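Local structure of epimerase domain-containing protein (Bacillus cereus HuA2-4, 6ZLK) at residues A[7-12]-A[45-50]. The protein interconverts UDP-glucuronic acid and UDP-galacturonic acid by epimerisation at C4, with bound NAD as cofactor. Numbering follows the deposited sequence.
Sequences GAAGFI and GNIQSL. With NAD (nicotinamide-adenine-dinucleotide), chain E.
Ala-9 and Ile-47 bring the two backbones closest, with their CA atoms 6.2 Å apart. Segment 7-12 is the glycine-rich turn of a Rossmann fold. A type I turn runs from Gly-7 to Gly-10, and Gly-10 stands at the N-cap position of the helix that starts at Phe-11. Segment 45-50 is all helix. No direct hydrogen bond joins the two.

Ile-47 carries the packing. Its CG1 sits beside the backbone N (chi1 -67°), and this branch runs alongside Ala-9. Ile-47 CG1 lies 3.6 Å from Ala-9 CB. Ile-47 CD1 also touches Ala-9 CB and, in van der Waals contact, Ala-8 O (4.0 Å). A water lies 3.2 Å from both Ala-9 O and Asn-46 OD1, but acceptors around it outnumber its protons.

NAD's pyrophosphate is held by backbone amides at the helix start. Phe-11 N bonds NAD O2A at 2.8 Å, and Ile-12 N bonds NAD O2N nearly straight, at 174°. The cofactor also lies against Gly-7 CA and Gly-10 CA.

Asp-32 takes a bond from Ala-9 N and also binds NAD. Leu-50 packs on Cys-17 and Leu-21, joining helix 44-51 to helix 11-21, while Ile-12 meets strand 171-180 and helix 218-230.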
loop_
_atom_site.group_PDB
_atom_site.type_symbol
_atom_site.label_atom_id
_atom_site.label_comp_id
_atom_site.label_asym_id
_atom_site.label_seq_id
_atom_site.Cartn_x
_atom_site.Cartn_y
_atom_site.Cartn_z
ATOM N N GLY A 7 9.494 13.328 12.106
ATOM C CA GLY A 7 8.947 14.480 11.391
ATOM C C GLY A 7 8.712 15.666 12.309
ATOM O O GLY A 7 7.812 16.459 12.027
ATOM N N ALA A 8 9.542 15.812 13.335
ATOM C CA ALA A 8 9.382 16.773 14.451
ATOM C C ALA A 8 9.499 18.230 13.969
ATOM O O ALA A 8 9.009 19.125 14.701
ATOM C CB ALA A 8 10.384 16.465 15.519
ATOM N N ALA A 9 10.141 18.486 12.817
ATOM C CA ALA A 9 10.296 19.879 12.311
ATOM C C ALA A 9 9.169 20.298 11.376
ATOM O O ALA A 9 9.087 21.494 11.002
ATOM C CB ALA A 9 11.636 20.001 11.614
ATOM N N GLY A 10 8.243 19.392 11.095
ATOM C CA GLY A 10 7.119 19.651 10.196
ATOM C C GLY A 10 6.026 20.447 10.899
ATOM O O GLY A 10 6.146 20.827 12.117
ATOM N N PHE A 11 4.953 20.699 10.176
ATOM C CA PHE A 11 3.807 21.494 10.646
ATOM C C PHE A 11 3.241 20.878 11.932
ATOM O O PHE A 11 3.239 21.489 13.015
ATOM C CB PHE A 11 2.774 21.539 9.529
ATOM C CG PHE A 11 1.377 21.954 9.882
ATOM C CD1 PHE A 11 1.122 22.930 10.843
ATOM C CD2 PHE A 11 0.316 21.450 9.159
ATOM C CE1 PHE A 11 -0.170 23.330 11.095
ATOM C CE2 PHE A 11 -0.989 21.839 9.419
ATOM C CZ PHE A 11 -1.228 22.807 10.371
ATOM N N ILE A 12 2.783 19.618 11.824
ATOM C CA ILE A 12 2.137 18.979 12.988
ATOM C C ILE A 12 3.158 18.599 14.064
ATOM O O ILE A 12 2.911 18.864 15.267
ATOM C CB ILE A 12 1.219 17.842 12.550
ATOM C CG1 ILE A 12 0.145 18.427 11.616
ATOM C CG2 ILE A 12 0.584 17.194 13.791
ATOM C CD1 ILE A 12 -0.775 17.408 11.005
ATOM N N GLY A 45 13.760 27.611 12.855
ATOM C CA GLY A 45 13.404 28.450 14.007
ATOM C C GLY A 45 12.736 27.626 15.099
ATOM O O GLY A 45 13.079 27.791 16.266
ATOM N N ASN A 46 11.700 26.886 14.741
ATOM C CA ASN A 46 10.899 26.122 15.731
ATOM C C ASN A 46 11.836 25.112 16.393
ATOM O O ASN A 46 11.783 24.979 17.639
ATOM C CB ASN A 46 9.718 25.390 15.107
ATOM C CG ASN A 46 8.712 26.270 14.397
ATOM O OD1 ASN A 46 8.191 25.916 13.314
ATOM N ND2 ASN A 46 8.449 27.418 14.998
ATOM N N ILE A 47 12.701 24.455 15.604
ATOM C CA ILE A 47 13.619 23.444 16.179
ATOM C C ILE A 47 14.610 24.117 17.149
ATOM O O ILE A 47 14.772 23.637 18.290
ATOM C CB ILE A 47 14.314 22.599 15.106
ATOM C CG1 ILE A 47 13.315 21.707 14.367
ATOM C CG2 ILE A 47 15.444 21.822 15.738
ATOM C CD1 ILE A 47 12.624 20.648 15.199
ATOM N N GLN A 48 15.162 25.276 16.772
ATOM C CA GLN A 48 16.119 25.987 17.642
ATOM C C GLN A 48 15.428 26.330 18.968
ATOM O O GLN A 48 16.071 26.210 20.019
ATOM C CB GLN A 48 16.673 27.191 16.889
ATOM C CG GLN A 48 17.617 26.748 15.796
ATOM C CD GLN A 48 18.042 27.843 14.842
ATOM O OE1 GLN A 48 17.467 28.933 14.799
ATOM N NE2 GLN A 48 19.053 27.535 14.051
ATOM N N SER A 49 14.168 26.758 18.912
ATOM C CA SER A 49 13.403 27.133 20.124
ATOM C C SER A 49 13.147 25.894 21.006
ATOM O O SER A 49 13.362 25.954 22.203
ATOM C CB SER A 49 12.115 27.819 19.764
ATOM O OG SER A 49 11.511 28.244 20.970
ATOM N N LEU A 50 12.763 24.782 20.417
ATOM C CA LEU A 50 12.595 23.525 21.185
ATOM C C LEU A 50 13.920 23.094 21.809
ATOM O O LEU A 50 13.878 22.622 22.927
ATOM C CB LEU A 50 12.059 22.472 20.231
ATOM C CG LEU A 50 10.627 22.677 19.770
ATOM C CD1 LEU A 50 10.298 21.694 18.655
ATOM C CD2 LEU A 50 9.642 22.472 20.895
HETATM P PA NAD E . 5.349 18.155 7.075
HETATM O O1A NAD E . 5.865 17.925 5.707
HETATM O O2A NAD E . 5.238 19.553 7.606
HETATM O O5B NAD E . 6.061 17.271 8.166
HETATM C C5B NAD E . 6.610 15.961 7.914
HETATM C C4B NAD E . 8.082 15.965 8.246
HETATM O O4B NAD E . 8.601 14.642 7.987
HETATM C C3B NAD E . 8.920 16.936 7.433
HETATM O O3B NAD E . 9.416 18.030 8.195
HETATM C C2B NAD E . 9.975 16.037 6.779
HETATM O O2B NAD E . 11.275 16.593 6.686
HETATM C C1B NAD E . 9.975 14.813 7.700
HETATM N N9A NAD E . 10.413 13.583 7.062
HETATM C C8A NAD E . 9.919 13.008 5.920
HETATM N N7A NAD E . 10.524 11.897 5.592
HETATM C C5A NAD E . 11.535 11.785 6.544
HETATM C C6A NAD E . 12.564 10.853 6.742
HETATM N N6A NAD E . 12.830 9.824 5.907
HETATM N N1A NAD E . 13.360 11.008 7.827
HETATM C C2A NAD E . 13.135 12.054 8.654
HETATM N N3A NAD E . 12.228 13.035 8.539
HETATM C C4A NAD E . 11.450 12.824 7.480
HETATM O O3 NAD E . 3.877 17.515 7.028
HETATM P PN NAD E . 2.653 17.659 8.104
HETATM O O1N NAD E . 1.614 18.444 7.451
HETATM O O2N NAD E . 3.219 18.031 9.385
HETATM O O5D NAD E . 2.190 16.153 8.190
HETATM C C5D NAD E . 2.626 15.391 9.253
HETATM C C4D NAD E . 1.965 14.047 9.147
HETATM O O4D NAD E . 0.536 14.191 9.234
HETATM C C3D NAD E . 2.251 13.284 7.845
HETATM O O3D NAD E . 2.415 11.884 8.134
HETATM C C2D NAD E . 0.970 13.451 7.031
HETATM O O2D NAD E . 0.826 12.421 6.049
HETATM C C1D NAD E . -0.038 13.499 8.175
HETATM N N1N NAD E . -1.242 14.255 7.870
HETATM C C2N NAD E . -1.202 15.610 7.728
HETATM C C3N NAD E . -2.336 16.285 7.441
HETATM C C7N NAD E . -2.326 17.755 7.202
HETATM O O7N NAD E . -3.409 18.263 6.969
HETATM N N7N NAD E . -1.175 18.433 7.321
HETATM C C4N NAD E . -3.564 15.599 7.403
HETATM C C5N NAD E . -3.563 14.207 7.400
HETATM C C6N NAD E . -2.402 13.561 7.688
HETATM O O HOH W 1 7.102 23.979 11.063
#